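Local coordinates for thymidylate synthase 1 (Bacillus subtilis, PDB 1B02), which catalyses the reductive methylation of dUMP to dTMP with 5,10-methylenetetrahydrofolate as methyl donor and reductant, supplying a precursor for DNA synthesis, at residues 46-51 and 216-221; 176-181 and 212-217; 224-229 and 274-279. All coordinates share one frame; numbering follows the deposited sequence.

Contact 1: residues 46-51 and 216-221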
loop_
_atom_site.group_PDB
_atom_site.type_symbol
_atom_site.label_atom_id
_atom_site.label_comp_id
_atom_site.label_asym_id
_atom_site.label_seq_id
_atom_site.Cartn_x
_atom_site.Cartn_y
_atom_site.Cartn_z
ATOM N N LYS A 46 0.554 -15.177 -2.202
ATOM C CA LYS A 46 1.106 -15.151 -0.855
ATOM C C LYS A 46 0.211 -14.259 -0.011
ATOM O O LYS A 46 -0.344 -13.281 -0.508
ATOM C CB LYS A 46 2.531 -14.601 -0.870
ATOM C CG LYS A 46 3.522 -15.471 -1.621
ATOM C CD LYS A 46 3.445 -16.918 -1.172
ATOM C CE LYS A 46 4.465 -17.218 -0.098
ATOM N NZ LYS A 46 4.882 -18.644 -0.141
ATOM N N GLN A 47 0.074 -14.592 1.265
ATOM C CA GLN A 47 -0.783 -13.811 2.143
ATOM C C GLN A 47 -0.149 -13.486 3.490
ATOM O O GLN A 47 0.608 -14.281 4.046
ATOM C CB GLN A 47 -2.095 -14.564 2.366
ATOM C CG GLN A 47 -3.069 -13.870 3.289
ATOM C CD GLN A 47 -4.247 -14.747 3.639
ATOM O OE1 GLN A 47 -4.150 -15.622 4.500
ATOM N NE2 GLN A 47 -5.370 -14.524 2.968
ATOM N N MET A 48 -0.466 -12.303 4.002
ATOM C CA MET A 48 0.035 -11.859 5.296
ATOM C C MET A 48 -1.173 -11.468 6.143
ATOM O O MET A 48 -2.062 -10.751 5.679
ATOM C CB MET A 48 0.986 -10.670 5.119
ATOM C CG MET A 48 2.308 -11.051 4.459
ATOM S SD MET A 48 3.593 -9.781 4.537
ATOM C CE MET A 48 3.269 -8.886 3.031
ATOM N N ARG A 49 -1.211 -11.955 7.378
ATOM C CA ARG A 49 -2.324 -11.665 8.274
ATOM C C ARG A 49 -1.866 -10.989 9.558
ATOM O O ARG A 49 -0.833 -11.343 10.123
ATOM C CB ARG A 49 -3.070 -12.957 8.616
ATOM C CG ARG A 49 -4.171 -13.316 7.636
ATOM C CD ARG A 49 -4.900 -14.580 8.063
ATOM N NE ARG A 49 -6.341 -14.366 8.180
ATOM C CZ ARG A 49 -7.225 -14.717 7.254
ATOM N NH1 ARG A 49 -6.820 -15.303 6.134
ATOM N NH2 ARG A 49 -8.517 -14.483 7.446
ATOM N N PHE A 50 -2.650 -10.016 10.012
ATOM C CA PHE A 50 -2.343 -9.280 11.233
ATOM C C PHE A 50 -3.625 -9.079 12.043
ATOM O O PHE A 50 -4.678 -8.766 11.484
ATOM C CB PHE A 50 -1.727 -7.920 10.887
ATOM C CG PHE A 50 -0.547 -8.000 9.949
ATOM C CD1 PHE A 50 0.733 -8.266 10.435
ATOM C CD2 PHE A 50 -0.713 -7.801 8.578
ATOM C CE1 PHE A 50 1.832 -8.332 9.571
ATOM C CE2 PHE A 50 0.377 -7.865 7.704
ATOM C CZ PHE A 50 1.653 -8.131 8.203
ATOM N N ASP A 51 -3.533 -9.261 13.357
ATOM C CA ASP A 51 -4.684 -9.099 14.240
ATOM C C ASP A 51 -4.815 -7.653 14.713
ATOM O O ASP A 51 -5.768 -7.301 15.412
ATOM C CB ASP A 51 -4.561 -10.028 15.452
ATOM C CG ASP A 51 -3.280 -9.805 16.233
ATOM O OD1 ASP A 51 -2.568 -8.820 15.947
ATOM O OD2 ASP A 51 -2.982 -10.618 17.134
ATOM N N PHE A 216 -3.375 -9.005 3.946
ATOM C CA PHE A 216 -2.707 -8.509 2.749
ATOM C C PHE A 216 -2.423 -9.675 1.800
ATOM O O PHE A 216 -1.670 -10.591 2.135
ATOM C CB PHE A 216 -1.392 -7.810 3.127
ATOM C CG PHE A 216 -0.868 -6.897 2.059
ATOM C CD1 PHE A 216 -1.262 -5.565 2.013
ATOM C CD2 PHE A 216 -0.013 -7.379 1.072
ATOM C CE1 PHE A 216 -0.819 -4.722 0.996
ATOM C CE2 PHE A 216 0.437 -6.545 0.049
ATOM C CZ PHE A 216 0.032 -5.214 0.011
ATOM N N ASN A 217 -3.035 -9.642 0.620
ATOM C CA ASN A 217 -2.844 -10.701 -0.369
ATOM C C ASN A 217 -1.987 -10.222 -1.526
ATOM O O ASN A 217 -2.123 -9.086 -1.987
ATOM C CB ASN A 217 -4.191 -11.178 -0.922
ATOM C CG ASN A 217 -5.113 -11.698 0.153
ATOM O OD1 ASN A 217 -4.816 -12.691 0.817
ATOM N ND2 ASN A 217 -6.245 -11.027 0.333
ATOM N N ILE A 218 -1.112 -11.100 -2.002
ATOM C CA ILE A 218 -0.233 -10.763 -3.111
ATOM C C ILE A 218 -0.341 -11.786 -4.234
ATOM O O ILE A 218 -0.281 -12.993 -3.995
ATOM C CB ILE A 218 1.243 -10.688 -2.651
ATOM C CG1 ILE A 218 1.373 -9.741 -1.454
ATOM C CG2 ILE A 218 2.117 -10.206 -3.793
ATOM C CD1 ILE A 218 2.405 -10.174 -0.438
ATOM N N GLY A 219 -0.513 -11.293 -5.456
ATOM C CA GLY A 219 -0.597 -12.171 -6.610
ATOM C C GLY A 219 0.811 -12.562 -7.026
ATOM O O GLY A 219 1.308 -13.619 -6.634
ATOM N N ASP A 220 1.458 -11.714 -7.823
ATOM C CA ASP A 220 2.828 -11.974 -8.252
ATOM C C ASP A 220 3.782 -11.385 -7.208
ATOM O O ASP A 220 4.016 -10.179 -7.174
ATOM C CB ASP A 220 3.093 -11.341 -9.619
ATOM C CG ASP A 220 4.334 -11.906 -10.287
ATOM O OD1 ASP A 220 5.445 -11.697 -9.753
ATOM O OD2 ASP A 220 4.199 -12.561 -11.343
ATOM N N CYS A 221 4.316 -12.254 -6.355
ATOM C CA CYS A 221 5.228 -11.865 -5.282
ATOM C C CYS A 221 6.675 -12.067 -5.740
ATOM O O CYS A 221 7.184 -13.189 -5.750
ATOM C CB CYS A 221 4.931 -12.720 -4.048
ATOM S SG CYS A 221 5.679 -12.156 -2.520
#

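Contact 2: residues 176-181 and 212-217. With UFP (5-fluoro-2'-deoxyuridine-5'-monophosphate), chain B.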
loop_
_atom_site.group_PDB
_atom_site.type_symbol
_atom_site.label_atom_id
_atom_site.label_comp_id
_atom_site.label_asym_id
_atom_site.label_seq_id
_atom_site.Cartn_x
_atom_site.Cartn_y
_atom_site.Cartn_z
ATOM N N LEU A 176 -10.176 -5.528 7.272
ATOM C CA LEU A 176 -9.756 -5.076 5.956
ATOM C C LEU A 176 -8.908 -6.105 5.233
ATOM O O LEU A 176 -7.967 -6.662 5.799
ATOM C CB LEU A 176 -8.974 -3.765 6.066
ATOM C CG LEU A 176 -8.257 -3.301 4.796
ATOM C CD1 LEU A 176 -9.271 -2.825 3.781
ATOM C CD2 LEU A 176 -7.278 -2.191 5.133
ATOM N N GLU A 177 -9.260 -6.354 3.978
ATOM C CA GLU A 177 -8.523 -7.286 3.139
ATOM C C GLU A 177 -8.147 -6.526 1.876
ATOM O O GLU A 177 -9.012 -5.978 1.191
ATOM C CB GLU A 177 -9.389 -8.495 2.778
ATOM C CG GLU A 177 -8.625 -9.622 2.088
ATOM C CD GLU A 177 -9.402 -10.929 2.054
ATOM O OE1 GLU A 177 -10.643 -10.886 2.155
ATOM O OE2 GLU A 177 -8.772 -12.001 1.927
ATOM N N VAL A 178 -6.853 -6.460 1.583
ATOM C CA VAL A 178 -6.404 -5.764 0.383
ATOM C C VAL A 178 -5.614 -6.729 -0.483
ATOM O O VAL A 178 -5.074 -7.720 0.009
ATOM C CB VAL A 178 -5.521 -4.532 0.719
ATOM C CG1 VAL A 178 -6.321 -3.522 1.523
ATOM C CG2 VAL A 178 -4.306 -4.960 1.495
ATOM N N ARG A 179 -5.551 -6.451 -1.775
ATOM C CA ARG A 179 -4.816 -7.328 -2.663
ATOM C C ARG A 179 -3.917 -6.578 -3.634
ATOM O O ARG A 179 -4.289 -5.536 -4.185
ATOM C CB ARG A 179 -5.790 -8.219 -3.443
ATOM C CG ARG A 179 -5.123 -9.081 -4.505
ATOM C CD ARG A 179 -5.975 -10.275 -4.887
ATOM N NE ARG A 179 -5.159 -11.359 -5.425
ATOM C CZ ARG A 179 -4.701 -11.401 -6.672
ATOM N NH1 ARG A 179 -4.976 -10.414 -7.519
ATOM N NH2 ARG A 179 -3.958 -12.425 -7.069
ATOM N N ALA A 180 -2.720 -7.126 -3.824
ATOM C CA ALA A 180 -1.743 -6.570 -4.744
ATOM C C ALA A 180 -1.557 -7.602 -5.854
ATOM O O ALA A 180 -1.258 -8.766 -5.583
ATOM C CB ALA A 180 -0.420 -6.326 -4.026
ATOM N N ARG A 181 -1.761 -7.185 -7.098
ATOM C CA ARG A 181 -1.595 -8.087 -8.231
ATOM C C ARG A 181 -0.111 -8.335 -8.469
ATOM O O ARG A 181 0.294 -9.417 -8.902
ATOM C CB ARG A 181 -2.216 -7.477 -9.489
ATOM C CG ARG A 181 -1.625 -6.140 -9.872
ATOM C CD ARG A 181 -1.669 -5.905 -11.368
ATOM N NE ARG A 181 -1.113 -4.598 -11.706
ATOM C CZ ARG A 181 0.164 -4.382 -12.008
ATOM N NH1 ARG A 181 1.026 -5.389 -12.020
ATOM N NH2 ARG A 181 0.582 -3.157 -12.290
ATOM N N GLY A 212 -10.451 -4.581 13.384
ATOM C CA GLY A 212 -10.613 -5.994 13.099
ATOM C C GLY A 212 -9.315 -6.583 12.580
ATOM O O GLY A 212 -8.229 -6.109 12.909
ATOM N N GLU A 213 -9.429 -7.624 11.767
ATOM C CA GLU A 213 -8.263 -8.275 11.194
ATOM C C GLU A 213 -7.766 -7.469 9.997
ATOM O O GLU A 213 -8.514 -6.688 9.403
ATOM C CB GLU A 213 -8.628 -9.691 10.740
ATOM C CG GLU A 213 -7.903 -10.802 11.479
ATOM C CD GLU A 213 -8.091 -12.155 10.818
ATOM O OE1 GLU A 213 -9.227 -12.459 10.396
ATOM O OE2 GLU A 213 -7.104 -12.915 10.720
ATOM N N TYR A 214 -6.497 -7.655 9.653
ATOM C CA TYR A 214 -5.901 -6.973 8.510
ATOM C C TYR A 214 -5.215 -8.045 7.669
ATOM O O TYR A 214 -4.267 -8.692 8.121
ATOM C CB TYR A 214 -4.882 -5.931 8.974
ATOM C CG TYR A 214 -4.145 -5.242 7.844
ATOM C CD1 TYR A 214 -4.828 -4.779 6.719
ATOM C CD2 TYR A 214 -2.764 -5.046 7.904
ATOM C CE1 TYR A 214 -4.156 -4.138 5.681
ATOM C CE2 TYR A 214 -2.080 -4.404 6.870
ATOM C CZ TYR A 214 -2.782 -3.953 5.765
ATOM O OH TYR A 214 -2.116 -3.313 4.748
ATOM N N ILE A 215 -5.708 -8.237 6.450
ATOM C CA ILE A 215 -5.163 -9.246 5.550
ATOM C C ILE A 215 -4.606 -8.628 4.272
ATOM O O ILE A 215 -5.276 -7.831 3.601
ATOM C CB ILE A 215 -6.247 -10.289 5.169
ATOM C CG1 ILE A 215 -6.798 -10.950 6.435
ATOM C CG2 ILE A 215 -5.667 -11.343 4.241
ATOM C CD1 ILE A 215 -8.306 -10.912 6.530
ATOM N N PHE A 216 -3.375 -9.005 3.946
ATOM C CA PHE A 216 -2.707 -8.509 2.749
ATOM C C PHE A 216 -2.423 -9.675 1.800
ATOM O O PHE A 216 -1.670 -10.591 2.135
ATOM C CB PHE A 216 -1.392 -7.810 3.127
ATOM C CG PHE A 216 -0.868 -6.897 2.059
ATOM C CD1 PHE A 216 -1.262 -5.565 2.013
ATOM C CD2 PHE A 216 -0.013 -7.379 1.072
ATOM C CE1 PHE A 216 -0.819 -4.722 0.996
ATOM C CE2 PHE A 216 0.437 -6.545 0.049
ATOM C CZ PHE A 216 0.032 -5.214 0.011
ATOM N N ASN A 217 -3.035 -9.642 0.620
ATOM C CA ASN A 217 -2.844 -10.701 -0.369
ATOM C C ASN A 217 -1.987 -10.222 -1.526
ATOM O O ASN A 217 -2.123 -9.086 -1.987
ATOM C CB ASN A 217 -4.191 -11.178 -0.922
ATOM C CG ASN A 217 -5.113 -11.698 0.153
ATOM O OD1 ASN A 217 -4.816 -12.691 0.817
ATOM N ND2 ASN A 217 -6.245 -11.027 0.333
HETATM N N1 UFP B . 4.526 -2.216 -7.073
HETATM C C2 UFP B . 4.326 -2.560 -5.714
HETATM N N3 UFP B . 3.449 -1.794 -4.882
HETATM C C4 UFP B . 2.809 -0.547 -5.249
HETATM C C5 UFP B . 3.252 0.225 -6.636
HETATM C C6 UFP B . 3.596 -1.037 -7.693
HETATM O O2 UFP B . 5.060 -3.342 -5.099
HETATM O O4 UFP B . 1.833 -0.099 -4.629
HETATM F F5 UFP B . 2.360 1.075 -7.119
HETATM C "C1'" UFP B . 5.539 -2.879 -7.962
HETATM C "C2'" UFP B . 5.287 -4.320 -8.363
HETATM C "C3'" UFP B . 6.121 -4.331 -9.639
HETATM C "C4'" UFP B . 6.044 -2.960 -10.238
HETATM O "O3'" UFP B . 7.459 -4.650 -9.305
HETATM O "O4'" UFP B . 5.789 -2.085 -9.147
HETATM C "C5'" UFP B . 5.004 -2.608 -11.328
HETATM O "O5'" UFP B . 5.355 -3.382 -12.519
HETATM P P UFP B . 4.275 -4.338 -13.162
HETATM O O1P UFP B . 3.177 -3.483 -13.644
HETATM O O2P UFP B . 3.965 -5.391 -12.220
HETATM O O3P UFP B . 5.189 -5.005 -14.275
#

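Contact 3: residues 224-229 and 274-279. With C2F (5-methyl-5,6,7,8-tetrahydrofolic acid), chain C; UFP (5-fluoro-2'-deoxyuridine-5'-monophosphate), chain B.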
loop_
_atom_site.group_PDB
_atom_site.type_symbol
_atom_site.label_atom_id
_atom_site.label_comp_id
_atom_site.label_asym_id
_atom_site.label_seq_id
_atom_site.Cartn_x
_atom_site.Cartn_y
_atom_site.Cartn_z
ATOM N N TYR A 224 13.422 -8.321 -7.276
ATOM C CA TYR A 224 14.345 -8.026 -8.373
ATOM C C TYR A 224 15.768 -8.501 -8.063
ATOM O O TYR A 224 16.251 -8.359 -6.940
ATOM C CB TYR A 224 14.331 -6.526 -8.674
ATOM C CG TYR A 224 13.050 -6.064 -9.340
ATOM C CD1 TYR A 224 12.911 -6.098 -10.728
ATOM C CD2 TYR A 224 11.970 -5.601 -8.583
ATOM C CE1 TYR A 224 11.731 -5.683 -11.350
ATOM C CE2 TYR A 224 10.785 -5.183 -9.194
ATOM C CZ TYR A 224 10.675 -5.227 -10.577
ATOM O OH TYR A 224 9.515 -4.807 -11.191
ATOM N N THR A 225 16.429 -9.064 -9.072
ATOM C CA THR A 225 17.784 -9.605 -8.935
ATOM C C THR A 225 18.808 -8.757 -8.180
ATOM O O THR A 225 19.558 -9.278 -7.353
ATOM C CB THR A 225 18.389 -9.950 -10.315
ATOM O OG1 THR A 225 18.259 -8.825 -11.194
ATOM C CG2 THR A 225 17.680 -11.151 -10.920
ATOM N N ARG A 226 18.849 -7.460 -8.460
ATOM C CA ARG A 226 19.811 -6.575 -7.808
ATOM C C ARG A 226 19.540 -6.297 -6.333
ATOM O O ARG A 226 20.362 -5.677 -5.658
ATOM C CB ARG A 226 19.888 -5.249 -8.566
ATOM C CG ARG A 226 20.595 -5.358 -9.903
ATOM C CD ARG A 226 20.570 -4.037 -10.646
ATOM N NE ARG A 226 21.021 -4.189 -12.024
ATOM C CZ ARG A 226 21.265 -3.175 -12.847
ATOM N NH1 ARG A 226 21.102 -1.926 -12.431
ATOM N NH2 ARG A 226 21.664 -3.412 -14.090
ATOM N N HIS A 227 18.400 -6.759 -5.827
ATOM C CA HIS A 227 18.044 -6.531 -4.431
ATOM C C HIS A 227 18.423 -7.687 -3.512
ATOM O O HIS A 227 18.514 -7.511 -2.296
ATOM C CB HIS A 227 16.536 -6.283 -4.301
ATOM C CG HIS A 227 16.038 -5.096 -5.067
ATOM N ND1 HIS A 227 14.696 -4.828 -5.228
ATOM C CD2 HIS A 227 16.699 -4.103 -5.709
ATOM C CE1 HIS A 227 14.549 -3.722 -5.936
ATOM N NE2 HIS A 227 15.751 -3.262 -6.240
ATOM N N ILE A 228 18.642 -8.864 -4.087
ATOM C CA ILE A 228 18.970 -10.045 -3.296
ATOM C C ILE A 228 20.024 -9.818 -2.213
ATOM O O ILE A 228 19.800 -10.145 -1.046
ATOM C CB ILE A 228 19.422 -11.227 -4.200
ATOM C CG1 ILE A 228 18.206 -11.873 -4.865
ATOM C CG2 ILE A 228 20.117 -12.298 -3.364
ATOM C CD1 ILE A 228 17.673 -11.115 -6.048
ATOM N N ASP A 229 21.167 -9.260 -2.593
ATOM C CA ASP A 229 22.245 -9.022 -1.640
ATOM C C ASP A 229 21.815 -8.257 -0.390
ATOM O O ASP A 229 22.063 -8.701 0.730
ATOM C CB ASP A 229 23.396 -8.288 -2.329
ATOM C CG ASP A 229 24.271 -9.222 -3.143
ATOM O OD1 ASP A 229 24.337 -10.422 -2.803
ATOM O OD2 ASP A 229 24.889 -8.758 -4.124
ATOM N N LEU A 274 19.635 0.695 0.484
ATOM C CA LEU A 274 19.372 1.199 -0.858
ATOM C C LEU A 274 18.900 0.086 -1.782
ATOM O O LEU A 274 19.457 -1.011 -1.787
ATOM C CB LEU A 274 20.636 1.830 -1.444
ATOM C CG LEU A 274 21.032 3.226 -0.961
ATOM C CD1 LEU A 274 22.275 3.681 -1.714
ATOM C CD2 LEU A 274 19.885 4.200 -1.182
ATOM N N PHE A 275 17.866 0.379 -2.561
ATOM C CA PHE A 275 17.318 -0.578 -3.514
ATOM C C PHE A 275 17.011 0.185 -4.795
ATOM O O PHE A 275 16.217 1.126 -4.787
ATOM C CB PHE A 275 16.029 -1.208 -2.976
ATOM C CG PHE A 275 16.244 -2.141 -1.821
ATOM C CD1 PHE A 275 16.840 -3.382 -2.014
ATOM C CD2 PHE A 275 15.847 -1.781 -0.539
ATOM C CE1 PHE A 275 17.036 -4.254 -0.947
ATOM C CE2 PHE A 275 16.039 -2.648 0.538
ATOM C CZ PHE A 275 16.635 -3.886 0.332
ATOM N N GLU A 276 17.648 -0.206 -5.892
ATOM C CA GLU A 276 17.411 0.463 -7.163
ATOM C C GLU A 276 15.980 0.192 -7.617
ATOM O O GLU A 276 15.449 -0.901 -7.401
ATOM C CB GLU A 276 18.397 -0.044 -8.214
ATOM C CG GLU A 276 18.507 0.851 -9.430
ATOM C CD GLU A 276 19.446 0.290 -10.470
ATOM O OE1 GLU A 276 20.400 -0.424 -10.085
ATOM O OE2 GLU A 276 19.229 0.560 -11.669
ATOM N N VAL A 277 15.355 1.182 -8.245
ATOM C CA VAL A 277 13.985 1.018 -8.703
ATOM C C VAL A 277 13.894 0.648 -10.179
ATOM O O VAL A 277 14.552 1.250 -11.026
ATOM C CB VAL A 277 13.137 2.302 -8.426
ATOM C CG1 VAL A 277 14.000 3.363 -7.775
ATOM C CG2 VAL A 277 12.511 2.830 -9.711
ATOM N N ALA A 278 13.081 -0.361 -10.472
ATOM C CA ALA A 278 12.872 -0.806 -11.841
ATOM C C ALA A 278 11.670 -0.029 -12.363
ATOM O O ALA A 278 10.610 -0.023 -11.736
ATOM C CB ALA A 278 12.593 -2.301 -11.872
ATOM N N VAL A 279 11.838 0.631 -13.504
ATOM C CA VAL A 279 10.766 1.432 -14.086
ATOM C C VAL A 279 9.998 0.726 -15.205
ATOM O O VAL A 279 8.853 1.146 -15.477
ATOM C CB VAL A 279 11.324 2.767 -14.624
ATOM C CG1 VAL A 279 12.054 3.502 -13.513
ATOM C CG2 VAL A 279 12.267 2.508 -15.787
ATOM O OXT VAL A 279 10.542 -0.231 -15.797
HETATM N N1 C2F C . 8.153 0.287 -9.455
HETATM C C2 C2F C . 8.951 -0.615 -8.693
HETATM N NA2 C2F C . 9.908 -1.443 -9.292
HETATM N N3 C2F C . 8.648 -0.884 -7.350
HETATM C C4 C2F C . 7.576 -0.177 -6.660
HETATM O O4 C2F C . 7.213 -0.434 -5.517
HETATM C C4A C2F C . 6.702 0.721 -7.536
HETATM N N5 C2F C . 5.626 1.576 -6.987
HETATM C C6 C2F C . 5.303 2.799 -7.596
HETATM C C7 C2F C . 5.202 2.651 -9.092
HETATM N N8 C2F C . 6.260 1.796 -9.678
HETATM C C8A C2F C . 6.981 0.857 -8.917
HETATM C C9 C2F C . 6.222 3.998 -7.209
HETATM N N10 C2F C . 6.371 3.904 -5.695
HETATM C C11 C2F C . 4.570 1.049 -6.094
HETATM C C12 C2F C . 10.223 3.820 -3.711
HETATM C C13 C2F C . 10.140 3.885 -5.140
HETATM C C14 C2F C . 8.908 3.860 -5.811
HETATM C C15 C2F C . 7.676 3.667 -5.069
HETATM C C16 C2F C . 7.773 3.455 -3.639
HETATM C C17 C2F C . 8.988 3.576 -2.981
HETATM C C C2F C . 11.539 4.050 -2.949
HETATM O O C2F C . 12.540 4.425 -3.624
HETATM N N C2F C . 11.535 3.740 -1.559
HETATM C CA C2F C . 12.755 4.195 -0.858
HETATM C CB C2F C . 12.363 5.487 -0.098
HETATM C CG C2F C . 13.165 6.748 0.307
HETATM C CD C2F C . 12.223 8.009 0.210
HETATM O OE1 C2F C . 12.078 8.467 -0.968
HETATM O OE2 C2F C . 11.934 8.569 1.286
HETATM C CT C2F C . 13.204 3.036 0.016
HETATM O O1 C2F C . 12.262 2.528 0.676
HETATM O O2 C2F C . 14.415 2.758 0.002
HETATM N N1 UFP B . 4.526 -2.216 -7.073
HETATM C C2 UFP B . 4.326 -2.560 -5.714
HETATM N N3 UFP B . 3.449 -1.794 -4.882
HETATM C C4 UFP B . 2.809 -0.547 -5.249
HETATM C C5 UFP B . 3.252 0.225 -6.636
HETATM C C6 UFP B . 3.596 -1.037 -7.693
HETATM O O2 UFP B . 5.060 -3.342 -5.099
HETATM O O4 UFP B . 1.833 -0.099 -4.629
HETATM F F5 UFP B . 2.360 1.075 -7.119
HETATM C "C1'" UFP B . 5.539 -2.879 -7.962
HETATM C "C2'" UFP B . 5.287 -4.320 -8.363
HETATM C "C3'" UFP B . 6.121 -4.331 -9.639
HETATM C "C4'" UFP B . 6.044 -2.960 -10.238
HETATM O "O3'" UFP B . 7.459 -4.650 -9.305
HETATM O "O4'" UFP B . 5.789 -2.085 -9.147
HETATM C "C5'" UFP B . 5.004 -2.608 -11.328
HETATM O "O5'" UFP B . 5.355 -3.382 -12.519
HETATM P P UFP B . 4.275 -4.338 -13.162
HETATM O O1P UFP B . 3.177 -3.483 -13.644
HETATM O O2P UFP B . 3.965 -5.391 -12.220
HETATM O O3P UFP B . 5.189 -5.005 -14.275
HETATM O O HOH W 1 19.292 -2.361 -5.829
#

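Contact 1: residues 46-51 and 216-221
Lys46 to Met48 run antiparallel to Phe216 to Ile218, with the strand axes at 171° and 4.7 Å apart at their closest. Lys46 with Ile218 and Met48 with Phe216 are hydrogen-bonded pairs, each closed by two N-H...O bonds. The non-hydrogen-bonded pair Gln47 and Asn217 lies between them, its CA atoms 4.5 Å apart. Here the side chains supply the bond the backbone lacks: Gln47 NE2 donates to Asn217 OD1 at 2.9 Å, in the carbonyl plane and close to the plane of its own amide. The two amides are turned 44° against each other. Gln47 comes alongside Asn217 because its CG is anti to the backbone N (chi1 179°) and the chain beyond is extended. Arg49 NH1 reaches the other end of the Gln47 amide, meeting OE1 at 3.1 Å from above the carbonyl plane, while its NE is paired with Glu213. On the opposite face of the sheet the contact is apolar. The Met48 methyl CE lies 3.8 Å from Ile218 CD1 and 4.1 Å from Phe216 CD2. Lys46 leaves this face: its CG packs 3.9 Å from Cys221 CB, beyond the corner at Gly219 and Asp220, and its NZ makes a salt bridge with Asp14 of helix 3-18. The central mixed sheet of the thymidylate synthase fold is thus two-sided: Met48 and Phe216 lie beneath helix 188-207 and Ile218 against Asn183 of strand 173-184, whereas the polar Gln47 face is consistent with the family's dimers, whose sheets pack face to face.

Contact 2: residues 176-181 and 212-217
Asn217 O takes the backbone N-H of Ala180 at 2.8 Å, at the C-terminal end of a ladder of five backbone bonds between the parallel strands 176-180 and 212-217. On the face bearing Glu177, Asn217 ND2 reaches across to Glu177 OE2 at 3.1 Å, on the anti side of the carboxylate and 28° out of its plane, while Asn217 OD1 is taken by Gln47 of strand 40-50. The Glu177 chain is extended, its CG anti to the backbone N (chi1 -171°), which lays CG beside Ile215 CB at 3.9 Å and carries the carboxylate on to Asn217; its OE1 is held by Tyr168. With an alanine in place of Glu177, Asn217 ND2 and the Tyr168 hydroxyl would probably both lose their carboxylate partner, and the side of Ile215 would be uncovered. The parallel pairing belongs to a beta-alpha-beta crossover, strand 173-184, helix 188-207, strand 210-224, and the helix covers the face with Tyr214 and Phe216. There Leu176 CD2 touches Tyr214 CE1 at 3.7 Å, while Tyr214 OH hydrogen-bonds the backbone oxygen of Val193 in that helix. Beyond Ala180 the chain turns, and Arg181 grips the phosphate of the bound fluoro-dUMP with two nitrogens, NH1 to O2P and NH2 to O1P, both at 2.9 Å, the phosphorus lying in the guanidinium plane.

Contact 3: residues 224-229 and 274-279
The His227 imidazole is sandwiched and pinned at its rim: Phe275 CD1 lies over one face, Tyr224 CB over the other, and NE2 donates to Glu276 O at the edge. That bond is short, 2.6 Å, and lies in the carbonyl plane on a lone pair of the oxygen, which fixes the rotation of the ring. Phe275 meets it edge-to-face, the planes at 69° and the centroids 5.1 Å apart, and Phe275 CB adds a CH-pi contact. Ala278 CB sits over a face of the Tyr224 ring, 3.9 Å from its centroid. Tyr224 OH and UFP O3' are hydrogen-bonded at 2.8 Å, O3' lying near the ring plane. Ala278 O accepts a hydrogen bond from NA2 of the bound methyltetrahydrofolate at 2.9 Å; Tyr224 thus bonds the nucleotide and Ala278 the folate, at adjoining places in the pocket. On the outer side Arg226 NH1 makes a salt bridge with Glu276 OE1 at 2.9 Å, reaching its syn side. The extended arginine chain (chi2 177°) brings its guanidinium edge there, the two charged groups turned 54° apart. Arg226 NH2 makes a second salt bridge, with Asp34, and Ser33 hydrogen-bonds Glu276 OE2. The contact ties the C-terminal tail to the turn between strand 210-224 and helix 228-236, Phe275 touching Leu231 of that helix and both Tyr224 and His227 touching Asp184 of strand 173-184.

Overall arrangement
Contacts 1 and 2 lie on the two sides of strand 210-224 in one mixed sheet: 40-50 pairs antiparallel along one edge, 173-184 parallel along the other. They share Phe216 and Asn217, and their centres are about 7 Å apart. Where both strands turn, Gly219 N meets Ala180 O at 2.6 Å and Asp220 N meets Arg181 O at 2.8 Å, probably as hydrogen bonds. Contact 3 begins where strand 210-224 runs on toward helix 228-236, its centre about 21 Å from that of contact 1 and 25 Å from that of contact 2. Contacts 2 and 3 both touch UFP: Arg181 its phosphate, Tyr224 the O3' of its sugar. The side chain of Ala180 is about 5 Å from that of Cys161, the predicted nucleophile.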